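Local coordinates for protein 6-aminohexanoate-cyclic-dimer hydrolase (Arthrobacter sp., PDB 3A2Q) that hydrolyses the cyclic dimer of 6-aminohexanoate, a nylon-6 by-product, to the linear dimer, as a member of the amidase family, at residues 77-83 with 95-101; 263-267 with 297-301; 250-255 with 464-469. The protein carries 1 engineered substitution. All blocks are in the same frame, centred on the assembly; numbering follows the deposited sequence.

Overall arrangement
The centres of all three contacts lie about 21 to 23 Å from the chain centre, and none touches another. Contacts 1 and 2 sit on opposite sides of that centre, about 43 Å apart between contact centres; contacts 2 and 3 are closer, at about 24 Å. Contact 1 is partly buried and joins two loops flanking helix 88-93 mainly through backbone hydrogen bonds. Contact 3, also partly buried, sets the loop leading into strand 259-262 against helix 460-473, with a glutamine amide and bridging waters. Contact 2, at the surface, joins the loops leaving strands 259-262 and 294-297 by apolar and aromatic packing, without a direct hydrogen bond. Thus 250-255 precedes, and 263-267 follows, strand 259-262.

Contact 1. Residues 77-83 with 95-101; sequences VSQGDIN and YRADHDA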
ATOM      1  N   VAL A  77       4.116   3.442  14.362  1.00 35.20           N
ATOM      2  CA  VAL A  77       4.348   4.769  14.917  1.00 34.25           C
ATOM      3  C   VAL A  77       5.827   5.034  15.156  1.00 33.22           C
ATOM      4  O   VAL A  77       6.636   4.110  15.182  1.00 30.63           O
ATOM      5  CB  VAL A  77       3.583   4.960  16.247  1.00 31.83           C
ATOM      6  CG1 VAL A  77       2.085   4.921  15.995  1.00 35.14           C
ATOM      7  CG2 VAL A  77       3.975   3.876  17.241  1.00 32.18           C
ATOM      8  N   SER A  78       6.173   6.310  15.310  1.00 33.96           N
ATOM      9  CA  SER A  78       7.549   6.721  15.567  1.00 34.75           C
ATOM     10  C   SER A  78       7.585   7.430  16.921  1.00 37.85           C
ATOM     11  O   SER A  78       6.741   8.277  17.212  1.00 38.77           O
ATOM     12  CB  SER A  78       8.048   7.649  14.455  1.00 34.62           C
ATOM     13  OG  SER A  78       7.154   8.729  14.251  1.00 40.41           O
ATOM     14  N   GLN A  79       8.562   7.067  17.744  1.00 40.19           N
ATOM     15  CA  GLN A  79       8.706   7.618  19.091  1.00 41.58           C
ATOM     16  C   GLN A  79       8.751   9.141  19.179  1.00 40.19           C
ATOM     17  O   GLN A  79       9.518   9.793  18.475  1.00 38.75           O
ATOM     18  CB  GLN A  79       9.956   7.030  19.748  1.00 46.83           C
ATOM     19  CG  GLN A  79      10.163   7.436  21.194  1.00 54.96           C
ATOM     20  CD  GLN A  79      11.334   6.711  21.828  1.00 63.75           C
ATOM     21  OE1 GLN A  79      12.470   6.815  21.361  1.00 68.51           O
ATOM     22  NE2 GLN A  79      11.061   5.967  22.895  1.00 65.48           N
ATOM     23  N   GLY A  80       7.911   9.689  20.053  1.00 41.53           N
ATOM     24  CA  GLY A  80       7.864  11.126  20.256  1.00 42.20           C
ATOM     25  C   GLY A  80       7.209  11.960  19.170  1.00 45.25           C
ATOM     26  O   GLY A  80       7.162  13.186  19.280  1.00 44.49           O
ATOM     27  N   ASP A  81       6.691  11.318  18.127  1.00 43.56           N
ATOM     28  CA  ASP A  81       6.063  12.058  17.041  1.00 42.86           C
ATOM     29  C   ASP A  81       4.539  12.020  17.043  1.00 41.34           C
ATOM     30  O   ASP A  81       3.923  11.093  17.568  1.00 41.44           O
ATOM     31  CB  ASP A  81       6.584  11.556  15.696  1.00 43.48           C
ATOM     32  CG  ASP A  81       8.092  11.634  15.595  1.00 46.20           C
ATOM     33  OD1 ASP A  81       8.658  12.671  15.994  1.00 47.75           O
ATOM     34  OD2 ASP A  81       8.714  10.663  15.112  1.00 47.31           O
ATOM     35  N   ILE A  82       3.943  13.050  16.450  1.00 40.31           N
ATOM     36  CA  ILE A  82       2.496  13.169  16.354  1.00 38.54           C
ATOM     37  C   ILE A  82       1.898  11.940  15.670  1.00 38.19           C
ATOM     38  O   ILE A  82       2.434  11.454  14.676  1.00 37.32           O
ATOM     39  CB  ILE A  82       2.108  14.429  15.545  1.00 38.42           C
ATOM     40  CG1 ILE A  82       2.530  15.688  16.308  1.00 38.34           C
ATOM     41  CG2 ILE A  82       0.608  14.450  15.290  1.00 39.13           C
ATOM     42  CD1 ILE A  82       1.775  15.893  17.602  1.00 40.45           C
ATOM     43  N   ASN A  83       0.786  11.447  16.207  1.00 36.91           N
ATOM     44  CA  ASN A  83       0.103  10.281  15.649  1.00 37.04           C
ATOM     45  C   ASN A  83      -1.395  10.567  15.631  1.00 37.78           C
ATOM     46  O   ASN A  83      -2.046  10.542  16.674  1.00 41.01           O
ATOM     47  CB  ASN A  83       0.381   9.049  16.513  1.00 39.07           C
ATOM     48  CG  ASN A  83      -0.259   7.791  15.961  1.00 40.22           C
ATOM     49  OD1 ASN A  83      -0.718   6.934  16.717  1.00 37.58           O
ATOM     50  ND2 ASN A  83      -0.286   7.667  14.637  1.00 38.69           N
ATOM     51  N   TYR A  95      -1.672  14.205  20.526  1.00 46.74           N
ATOM     52  CA  TYR A  95      -1.090  12.941  20.968  1.00 45.30           C
ATOM     53  C   TYR A  95       0.192  12.589  20.219  1.00 45.93           C
ATOM     54  O   TYR A  95       0.302  12.812  19.014  1.00 47.19           O
ATOM     55  CB  TYR A  95      -2.104  11.802  20.794  1.00 46.06           C
ATOM     56  CG  TYR A  95      -1.520  10.421  21.013  1.00 45.59           C
ATOM     57  CD1 TYR A  95      -1.074  10.022  22.271  1.00 46.43           C
ATOM     58  CD2 TYR A  95      -1.376   9.525  19.950  1.00 46.75           C
ATOM     59  CE1 TYR A  95      -0.497   8.771  22.469  1.00 49.75           C
ATOM     60  CE2 TYR A  95      -0.798   8.269  20.137  1.00 47.67           C
ATOM     61  CZ  TYR A  95      -0.359   7.900  21.398  1.00 49.92           C
ATOM     62  OH  TYR A  95       0.235   6.672  21.593  1.00 50.03           O
ATOM     63  N   ARG A  96       1.159  12.039  20.946  1.00 43.60           N
ATOM     64  CA  ARG A  96       2.428  11.616  20.362  1.00 45.06           C
ATOM     65  C   ARG A  96       2.721  10.191  20.827  1.00 44.80           C
ATOM     66  O   ARG A  96       2.511   9.860  21.994  1.00 44.64           O
ATOM     67  CB  ARG A  96       3.561  12.550  20.795  1.00 43.19           C
ATOM     68  CG  ARG A  96       3.499  13.936  20.167  1.00 44.84           C
ATOM     69  CD  ARG A  96       4.526  14.878  20.781  1.00 44.80           C
ATOM     70  NE  ARG A  96       4.466  16.211  20.185  1.00 42.25           N
ATOM     71  CZ  ARG A  96       5.115  16.573  19.084  1.00 43.06           C
ATOM     72  NH1 ARG A  96       5.889  15.704  18.450  1.00 43.85           N
ATOM     73  NH2 ARG A  96       4.984  17.803  18.610  1.00 44.61           N
ATOM     74  N   ALA A  97       3.196   9.349  19.912  1.00 45.83           N
ATOM     75  CA  ALA A  97       3.511   7.960  20.240  1.00 45.87           C
ATOM     76  C   ALA A  97       4.694   7.890  21.201  1.00 46.45           C
ATOM     77  O   ALA A  97       5.575   8.750  21.176  1.00 47.25           O
ATOM     78  CB  ALA A  97       3.821   7.182  18.970  1.00 43.48           C
ATOM     79  N   ASP A  98       4.721   6.855  22.034  1.00 47.15           N
ATOM     80  CA  ASP A  98       5.796   6.698  23.008  1.00 46.83           C
ATOM     81  C   ASP A  98       6.878   5.698  22.616  1.00 45.77           C
ATOM     82  O   ASP A  98       7.829   5.491  23.372  1.00 44.50           O
ATOM     83  CB  ASP A  98       5.214   6.295  24.363  1.00 53.07           C
ATOM     84  CG  ASP A  98       4.346   5.058  24.275  1.00 61.23           C
ATOM     85  OD1 ASP A  98       4.819   4.038  23.732  1.00 63.46           O
ATOM     86  OD2 ASP A  98       3.190   5.104  24.747  1.00 69.29           O
ATOM     87  N   HIS A  99       6.750   5.084  21.444  1.00 41.09           N
ATOM     88  CA  HIS A  99       7.745   4.106  21.011  1.00 39.58           C
ATOM     89  C   HIS A  99       7.879   4.010  19.495  1.00 36.90           C
ATOM     90  O   HIS A  99       7.125   4.638  18.754  1.00 39.19           O
ATOM     91  CB  HIS A  99       7.375   2.723  21.542  1.00 38.17           C
ATOM     92  CG  HIS A  99       6.139   2.155  20.915  1.00 41.24           C
ATOM     93  ND1 HIS A  99       4.872   2.578  21.252  1.00 43.49           N
ATOM     94  CD2 HIS A  99       5.980   1.237  19.932  1.00 44.27           C
ATOM     95  CE1 HIS A  99       3.986   1.946  20.504  1.00 44.22           C
ATOM     96  NE2 HIS A  99       4.632   1.127  19.693  1.00 45.30           N
ATOM     97  N   ASP A 100       8.850   3.214  19.053  1.00 33.24           N
ATOM     98  CA  ASP A 100       9.088   2.975  17.632  1.00 32.63           C
ATOM     99  C   ASP A 100       8.521   1.600  17.281  1.00 32.77           C
ATOM    100  O   ASP A 100       8.681   0.644  18.041  1.00 32.85           O
ATOM    101  CB  ASP A 100      10.587   2.943  17.297  1.00 34.56           C
ATOM    102  CG  ASP A 100      11.217   4.320  17.223  1.00 36.78           C
ATOM    103  OD1 ASP A 100      10.532   5.277  16.807  1.00 37.76           O
ATOM    104  OD2 ASP A 100      12.416   4.434  17.558  1.00 43.03           O
ATOM    105  N   ALA A 101       7.856   1.497  16.138  1.00 31.27           N
ATOM    106  CA  ALA A 101       7.333   0.205  15.709  1.00 31.19           C
ATOM    107  C   ALA A 101       8.552  -0.558  15.212  1.00 30.16           C
ATOM    108  O   ALA A 101       9.566   0.053  14.880  1.00 32.26           O
ATOM    109  CB  ALA A 101       6.332   0.385  14.578  1.00 28.29           C
TER
HETATM  110  O   HOH W   1       8.897   7.520  24.618  1.00 53.33           O
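Arg96 and Asp100 reach segment 77-83 with similar first torsions: in each, CG stands anti to the carbonyl carbon, at chi1 -71° in Arg96 and -78° in Asp100. The arginine chain then runs extended to NE and crosses Ile82, whose CD1 lies 3.6 Å above the guanidinium plane, over its centre. At the edge of the same group, Arg96 NH1 donates to Gly80 O (2.9 Å), and here donor and acceptor lie close to each other's planes. Asp100 OD1 takes the backbone N-H of Gln79 in an almost straight bond of 2.8 Å (N-H...O 175°), met from above the carboxylate plane; its OD2 is paired with Arg108.

Backbone bonds tie the two loops along their length: Ala101 N to Val77 O, Gly80 N to Ala97 O, Ala97 N to Asp81 O and Asn83 N to Tyr95 O. Ile82 and Arg96 form a single beta bridge, while Ser78 to Asp81 make a type II turn whose Ser78 OG donates to Asp81 OD2. Val77 CB packs on Ala97 CB at 3.5 Å, and Val77 CG2 sits over one face of the His99 ring in a CH-pi contact, 4.0 Å from its centroid. Asn83 lies alongside Tyr95, its ND2 bonded to Asp73.

The contact thus joins the loops before and after helix 88-93, the second ending at Ala101, N-cap of helix 102-110. Its chemistry is mostly main-chain pairing, with charged groups around the turn: Asp81 OD2 also meets Lys52 in a salt bridge, so Asp81 and Asp100 each have a basic partner, which would probably stabilise their ionised forms.

Contact 2. Residues 263-267 with 297-301; sequences LTHNP and DAYPE
Tyr299 packs against Leu263, His265 and Pro267, and its side chain can be followed outward atom by atom. CB points toward segment 263-267, and chi1 of 62° sets CG between the backbone N and the carbonyl carbon. At the base of the ring, CG and CD2 meet Leu263 CD1, with 3.7 Å between Tyr299 CD2 and Leu263 CD1. That methyl lies over one ring face as a CH-pi contact, 24° off the normal and displaced toward the rim.

Farther out the two sides of the ring, CE1 and CE2, have different neighbours, both placed obliquely to it. Tyr299 CE1 touches Pro267 CB at 3.6 Å, whereas Tyr299 CE2 meets His265 CE1 at 3.5 Å; CZ is near both of these partner atoms. The histidine and tyrosine planes stand 72° apart, an oblique pairing, and Tyr299 OH lies at the histidine edge. Tyr299 OH is also 2.8 Å from a water O, which donates to Pro267 O.

Leu384 of strand 383-387 also touches the Tyr299 side chain. Since no direct hydrogen bond crosses between the segments, apolar and aromatic packing joins these loops at the end of the sheet, and the phenol oxygen is linked to the opposing backbone through water.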
ATOM      1  N   LEU A 263      -5.906 -12.062 -16.688  1.00 27.59           N
ATOM      2  CA  LEU A 263      -7.312 -11.724 -16.531  1.00 27.07           C
ATOM      3  C   LEU A 263      -7.561 -10.331 -17.096  1.00 26.66           C
ATOM      4  O   LEU A 263      -6.965  -9.352 -16.633  1.00 27.53           O
ATOM      5  CB  LEU A 263      -7.686 -11.751 -15.047  1.00 23.49           C
ATOM      6  CG  LEU A 263      -9.110 -11.318 -14.672  1.00 26.23           C
ATOM      7  CD1 LEU A 263     -10.125 -12.257 -15.316  1.00 24.19           C
ATOM      8  CD2 LEU A 263      -9.268 -11.332 -13.149  1.00 26.26           C
ATOM      9  N   THR A 264      -8.437 -10.233 -18.093  1.00 27.60           N
ATOM     10  CA  THR A 264      -8.737  -8.936 -18.684  1.00 26.07           C
ATOM     11  C   THR A 264     -10.227  -8.594 -18.769  1.00 29.18           C
ATOM     12  O   THR A 264     -10.677  -7.906 -19.686  1.00 28.93           O
ATOM     13  CB  THR A 264      -8.080  -8.789 -20.073  1.00 24.49           C
ATOM     14  OG1 THR A 264      -8.443  -9.895 -20.904  1.00 31.24           O
ATOM     15  CG2 THR A 264      -6.561  -8.740 -19.927  1.00 26.29           C
ATOM     16  N   HIS A 265     -10.992  -9.096 -17.806  1.00 27.79           N
ATOM     17  CA  HIS A 265     -12.417  -8.791 -17.707  1.00 27.36           C
ATOM     18  C   HIS A 265     -12.753  -8.941 -16.227  1.00 26.76           C
ATOM     19  O   HIS A 265     -11.938  -9.454 -15.459  1.00 24.94           O
ATOM     20  CB  HIS A 265     -13.275  -9.741 -18.567  1.00 27.50           C
ATOM     21  CG  HIS A 265     -13.419 -11.126 -18.011  1.00 30.11           C
ATOM     22  ND1 HIS A 265     -12.403 -12.056 -18.046  1.00 29.85           N
ATOM     23  CD2 HIS A 265     -14.469 -11.736 -17.412  1.00 25.94           C
ATOM     24  CE1 HIS A 265     -12.821 -13.182 -17.493  1.00 30.92           C
ATOM     25  NE2 HIS A 265     -14.072 -13.013 -17.100  1.00 30.50           N
ATOM     26  N   ASN A 266     -13.919  -8.457 -15.815  1.00 24.66           N
ATOM     27  CA  ASN A 266     -14.331  -8.584 -14.419  1.00 25.60           C
ATOM     28  C   ASN A 266     -15.100  -9.894 -14.289  1.00 25.72           C
ATOM     29  O   ASN A 266     -16.253  -9.983 -14.699  1.00 26.92           O
ATOM     30  CB  ASN A 266     -15.224  -7.417 -14.010  1.00 24.43           C
ATOM     31  CG  ASN A 266     -15.850  -7.625 -12.649  1.00 28.99           C
ATOM     32  OD1 ASN A 266     -15.406  -8.473 -11.876  1.00 27.41           O
ATOM     33  ND2 ASN A 266     -16.877  -6.844 -12.342  1.00 26.44           N
ATOM     34  N   PRO A 267     -14.470 -10.924 -13.702  1.00 23.62           N
ATOM     35  CA  PRO A 267     -15.098 -12.237 -13.532  1.00 24.73           C
ATOM     36  C   PRO A 267     -16.367 -12.268 -12.701  1.00 24.69           C
ATOM     37  O   PRO A 267     -17.141 -13.218 -12.794  1.00 25.31           O
ATOM     38  CB  PRO A 267     -13.984 -13.085 -12.922  1.00 28.31           C
ATOM     39  CG  PRO A 267     -13.155 -12.098 -12.190  1.00 24.75           C
ATOM     40  CD  PRO A 267     -13.128 -10.894 -13.091  1.00 26.19           C
ATOM     41  N   ASP A 297      -5.003 -17.195 -21.178  1.00 31.78           N
ATOM     42  CA  ASP A 297      -6.125 -16.480 -20.588  1.00 33.29           C
ATOM     43  C   ASP A 297      -6.730 -17.443 -19.572  1.00 32.73           C
ATOM     44  O   ASP A 297      -7.436 -18.390 -19.928  1.00 30.51           O
ATOM     45  CB  ASP A 297      -7.164 -16.096 -21.645  1.00 34.65           C
ATOM     46  CG  ASP A 297      -6.706 -14.948 -22.521  1.00 38.46           C
ATOM     47  OD1 ASP A 297      -5.664 -14.342 -22.205  1.00 36.74           O
ATOM     48  OD2 ASP A 297      -7.390 -14.643 -23.520  1.00 40.44           O
ATOM     49  N   ALA A 298      -6.424 -17.209 -18.302  1.00 32.37           N
ATOM     50  CA  ALA A 298      -6.918 -18.065 -17.238  1.00 30.20           C
ATOM     51  C   ALA A 298      -6.835 -17.327 -15.915  1.00 30.15           C
ATOM     52  O   ALA A 298      -6.045 -16.399 -15.758  1.00 26.60           O
ATOM     53  CB  ALA A 298      -6.096 -19.341 -17.174  1.00 28.05           C
ATOM     54  N   TYR A 299      -7.644 -17.756 -14.960  1.00 29.75           N
ATOM     55  CA  TYR A 299      -7.666 -17.114 -13.660  1.00 28.58           C
ATOM     56  C   TYR A 299      -8.379 -17.998 -12.648  1.00 25.82           C
ATOM     57  O   TYR A 299      -9.143 -18.890 -13.018  1.00 27.16           O
ATOM     58  CB  TYR A 299      -8.385 -15.770 -13.784  1.00 26.05           C
ATOM     59  CG  TYR A 299      -9.832 -15.900 -14.212  1.00 25.87           C
ATOM     60  CD1 TYR A 299     -10.854 -16.015 -13.266  1.00 26.44           C
ATOM     61  CD2 TYR A 299     -10.182 -15.902 -15.563  1.00 28.56           C
ATOM     62  CE1 TYR A 299     -12.188 -16.120 -13.656  1.00 26.13           C
ATOM     63  CE2 TYR A 299     -11.510 -16.009 -15.962  1.00 24.70           C
ATOM     64  CZ  TYR A 299     -12.507 -16.114 -15.007  1.00 31.38           C
ATOM     65  OH  TYR A 299     -13.822 -16.200 -15.406  1.00 29.25           O
ATOM     66  N   PRO A 300      -8.126 -17.771 -11.351  1.00 26.63           N
ATOM     67  CA  PRO A 300      -8.773 -18.571 -10.302  1.00 27.15           C
ATOM     68  C   PRO A 300     -10.281 -18.367 -10.376  1.00 28.81           C
ATOM     69  O   PRO A 300     -10.754 -17.233 -10.326  1.00 25.98           O
ATOM     70  CB  PRO A 300      -8.178 -18.003  -9.007  1.00 27.85           C
ATOM     71  CG  PRO A 300      -6.858 -17.410  -9.444  1.00 28.40           C
ATOM     72  CD  PRO A 300      -7.181 -16.793 -10.780  1.00 24.86           C
ATOM     73  N   GLU A 301     -11.046 -19.448 -10.491  1.00 29.19           N
ATOM     74  CA  GLU A 301     -12.493 -19.286 -10.590  1.00 27.64           C
ATOM     75  C   GLU A 301     -13.068 -18.600  -9.368  1.00 27.63           C
ATOM     76  O   GLU A 301     -14.142 -18.004  -9.437  1.00 25.73           O
ATOM     77  CB  GLU A 301     -13.193 -20.630 -10.816  1.00 35.03           C
ATOM     78  CG  GLU A 301     -12.990 -21.671  -9.744  1.00 46.75           C
ATOM     79  CD  GLU A 301     -13.798 -22.927 -10.021  1.00 57.36           C
ATOM     80  OE1 GLU A 301     -13.726 -23.443 -11.160  1.00 61.17           O
ATOM     81  OE2 GLU A 301     -14.504 -23.398  -9.103  1.00 59.30           O
TER
HETATM   82  O   HOH W   2     -16.233 -15.367 -14.331  1.00 32.32           O

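Contact 3. Residues 250-255 with 464-469; sequences GISENP and LQVAAQ
Residues 250-253 form a type I turn beside helix 460-473, bringing Ile251 CA within 4.7 Å of Gln465 CA. Gln465 makes the largest single share of the contact: its CG is anti to the carbonyl carbon (chi1 -81°) and the chain runs on extended between the turn and Pro255. Its NE2 donates to Gly250 O at 3.0 Å, a bent bond (N-H...O 138°) arriving from above the carbonyl plane. Glu253 N, closing the turn, reaches Gly250 O from the opposite face, so two donors grip this oxygen. On the other side of the amide, Gln465 OE1 lies 3.3 Å from Pro255 CB. Cutting Gln465 back to an alanine here removes the amide, which would probably leave Gly250 O with the turn N-H of Glu253 but not its second donor and open a gap beside the Pro255 ring.

One turn along the helix, Ala468 CB packs on Ile251 CG1 at 3.9 Å, and Gln469 NE2 approaches Pro255 CD at 3.7 Å, while Gln469 OE1 is bonded to His293. Water fills in between: one molecule donates to both Ile251 O and Gln465 O, and another links Glu253 O to Gln469 NE2.

Leu464 packs on helix 219-229, which also meets Ile251 through Val219. A type I turn thus packs on one side of a helix within the amidase fold, away from the substrate pocket and the catalytic residues, seating the approach to strand 259-262 against helix 460-473.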
ATOM      1  N   GLY A 250      18.372 -12.587  -5.174  1.00 42.70           N
ATOM      2  CA  GLY A 250      17.575 -13.444  -6.035  1.00 44.62           C
ATOM      3  C   GLY A 250      16.832 -12.771  -7.174  1.00 45.07           C
ATOM      4  O   GLY A 250      16.461 -13.427  -8.150  1.00 43.10           O
ATOM      5  N   ILE A 251      16.618 -11.466  -7.056  1.00 46.03           N
ATOM      6  CA  ILE A 251      15.898 -10.704  -8.073  1.00 43.33           C
ATOM      7  C   ILE A 251      16.462 -10.862  -9.488  1.00 43.92           C
ATOM      8  O   ILE A 251      15.726 -10.747 -10.472  1.00 41.99           O
ATOM      9  CB  ILE A 251      15.864  -9.201  -7.697  1.00 40.85           C
ATOM     10  CG1 ILE A 251      15.159  -8.397  -8.785  1.00 38.02           C
ATOM     11  CG2 ILE A 251      17.278  -8.690  -7.475  1.00 41.40           C
ATOM     12  CD1 ILE A 251      15.119  -6.911  -8.509  1.00 41.32           C
ATOM     13  N   SER A 252      17.758 -11.140  -9.598  1.00 45.38           N
ATOM     14  CA  SER A 252      18.384 -11.288 -10.909  1.00 45.33           C
ATOM     15  C   SER A 252      18.420 -12.721 -11.436  1.00 46.40           C
ATOM     16  O   SER A 252      18.864 -12.966 -12.559  1.00 45.09           O
ATOM     17  CB  SER A 252      19.803 -10.715 -10.879  1.00 46.58           C
ATOM     18  OG  SER A 252      20.557 -11.266  -9.814  1.00 51.54           O
ATOM     19  N   GLU A 253      17.953 -13.667 -10.633  1.00 46.26           N
ATOM     20  CA  GLU A 253      17.943 -15.062 -11.048  1.00 47.07           C
ATOM     21  C   GLU A 253      16.854 -15.315 -12.085  1.00 49.36           C
ATOM     22  O   GLU A 253      15.777 -14.717 -12.030  1.00 46.95           O
ATOM     23  CB  GLU A 253      17.740 -15.967  -9.832  1.00 49.66           C
ATOM     24  CG  GLU A 253      18.954 -16.035  -8.921  1.00 55.38           C
ATOM     25  CD  GLU A 253      18.663 -16.733  -7.608  1.00 62.26           C
ATOM     26  OE1 GLU A 253      18.092 -17.844  -7.634  1.00 68.67           O
ATOM     27  OE2 GLU A 253      19.011 -16.170  -6.549  1.00 67.21           O
ATOM     28  N   ASN A 254      17.147 -16.197 -13.037  1.00 48.66           N
ATOM     29  CA  ASN A 254      16.195 -16.526 -14.088  1.00 48.50           C
ATOM     30  C   ASN A 254      15.220 -17.577 -13.574  1.00 47.46           C
ATOM     31  O   ASN A 254      15.606 -18.703 -13.281  1.00 48.26           O
ATOM     32  CB  ASN A 254      16.931 -17.058 -15.320  1.00 50.22           C
ATOM     33  CG  ASN A 254      16.038 -17.140 -16.543  1.00 52.82           C
ATOM     34  OD1 ASN A 254      14.995 -17.794 -16.524  1.00 51.90           O
ATOM     35  ND2 ASN A 254      16.445 -16.475 -17.617  1.00 55.27           N
ATOM     36  N   PRO A 255      13.936 -17.212 -13.448  1.00 46.91           N
ATOM     37  CA  PRO A 255      12.897 -18.126 -12.963  1.00 45.33           C
ATOM     38  C   PRO A 255      12.502 -19.186 -13.984  1.00 44.07           C
ATOM     39  O   PRO A 255      11.878 -20.187 -13.636  1.00 45.92           O
ATOM     40  CB  PRO A 255      11.736 -17.188 -12.647  1.00 46.44           C
ATOM     41  CG  PRO A 255      11.912 -16.093 -13.656  1.00 46.22           C
ATOM     42  CD  PRO A 255      13.397 -15.851 -13.631  1.00 48.28           C
ATOM     43  N   LEU A 464       9.350 -10.926  -7.662  1.00 25.95           N
ATOM     44  CA  LEU A 464      10.315  -9.863  -7.927  1.00 25.72           C
ATOM     45  C   LEU A 464      11.152 -10.177  -9.155  1.00 27.53           C
ATOM     46  O   LEU A 464      11.630  -9.273  -9.838  1.00 25.90           O
ATOM     47  CB  LEU A 464      11.225  -9.646  -6.717  1.00 24.92           C
ATOM     48  CG  LEU A 464      10.530  -9.132  -5.453  1.00 29.88           C
ATOM     49  CD1 LEU A 464      11.505  -9.103  -4.294  1.00 31.28           C
ATOM     50  CD2 LEU A 464       9.960  -7.750  -5.715  1.00 38.20           C
ATOM     51  N   GLN A 465      11.331 -11.463  -9.434  1.00 26.57           N
ATOM     52  CA  GLN A 465      12.093 -11.870 -10.603  1.00 23.98           C
ATOM     53  C   GLN A 465      11.339 -11.496 -11.878  1.00 27.87           C
ATOM     54  O   GLN A 465      11.914 -10.909 -12.799  1.00 27.20           O
ATOM     55  CB  GLN A 465      12.361 -13.374 -10.548  1.00 25.31           C
ATOM     56  CG  GLN A 465      13.529 -13.725  -9.648  1.00 28.09           C
ATOM     57  CD  GLN A 465      13.523 -15.175  -9.224  1.00 28.36           C
ATOM     58  OE1 GLN A 465      12.855 -16.010  -9.831  1.00 32.67           O
ATOM     59  NE2 GLN A 465      14.277 -15.484  -8.175  1.00 31.16           N
ATOM     60  N   VAL A 466      10.051 -11.819 -11.931  1.00 25.29           N
ATOM     61  CA  VAL A 466       9.253 -11.489 -13.108  1.00 25.01           C
ATOM     62  C   VAL A 466       8.999  -9.986 -13.183  1.00 25.32           C
ATOM     63  O   VAL A 466       8.907  -9.414 -14.271  1.00 25.17           O
ATOM     64  CB  VAL A 466       7.910 -12.243 -13.110  1.00 26.14           C
ATOM     65  CG1 VAL A 466       7.068 -11.807 -14.305  1.00 26.51           C
ATOM     66  CG2 VAL A 466       8.167 -13.738 -13.193  1.00 31.37           C
ATOM     67  N   ALA A 467       8.894  -9.340 -12.030  1.00 23.72           N
ATOM     68  CA  ALA A 467       8.669  -7.904 -12.020  1.00 25.70           C
ATOM     69  C   ALA A 467       9.897  -7.246 -12.648  1.00 29.17           C
ATOM     70  O   ALA A 467       9.785  -6.276 -13.395  1.00 27.35           O
ATOM     71  CB  ALA A 467       8.476  -7.408 -10.590  1.00 27.37           C
ATOM     72  N   ALA A 468      11.074  -7.787 -12.347  1.00 29.60           N
ATOM     73  CA  ALA A 468      12.312  -7.245 -12.893  1.00 31.54           C
ATOM     74  C   ALA A 468      12.330  -7.394 -14.413  1.00 31.11           C
ATOM     75  O   ALA A 468      12.802  -6.503 -15.120  1.00 31.44           O
ATOM     76  CB  ALA A 468      13.516  -7.956 -12.280  1.00 33.33           C
ATOM     77  N   GLN A 469      11.815  -8.514 -14.916  1.00 30.86           N
ATOM     78  CA  GLN A 469      11.779  -8.743 -16.360  1.00 30.99           C
ATOM     79  C   GLN A 469      10.854  -7.735 -17.043  1.00 30.46           C
ATOM     80  O   GLN A 469      11.163  -7.224 -18.118  1.00 27.29           O
ATOM     81  CB  GLN A 469      11.297 -10.164 -16.674  1.00 30.06           C
ATOM     82  CG  GLN A 469      12.085 -11.265 -15.978  1.00 30.05           C
ATOM     83  CD  GLN A 469      11.662 -12.650 -16.420  1.00 35.29           C
ATOM     84  OE1 GLN A 469      10.489 -12.900 -16.684  1.00 34.58           O
ATOM     85  NE2 GLN A 469      12.620 -13.565 -16.489  1.00 40.56           N
TER
HETATM   86  O   HOH W   3      14.570 -10.949 -13.193  1.00 41.77           O
HETATM   87  O   HOH W   4      15.164 -12.961 -14.724  1.00 64.11           O
HETATM   88  O   HOH W   5      12.132 -16.333 -17.594  1.00 43.60           O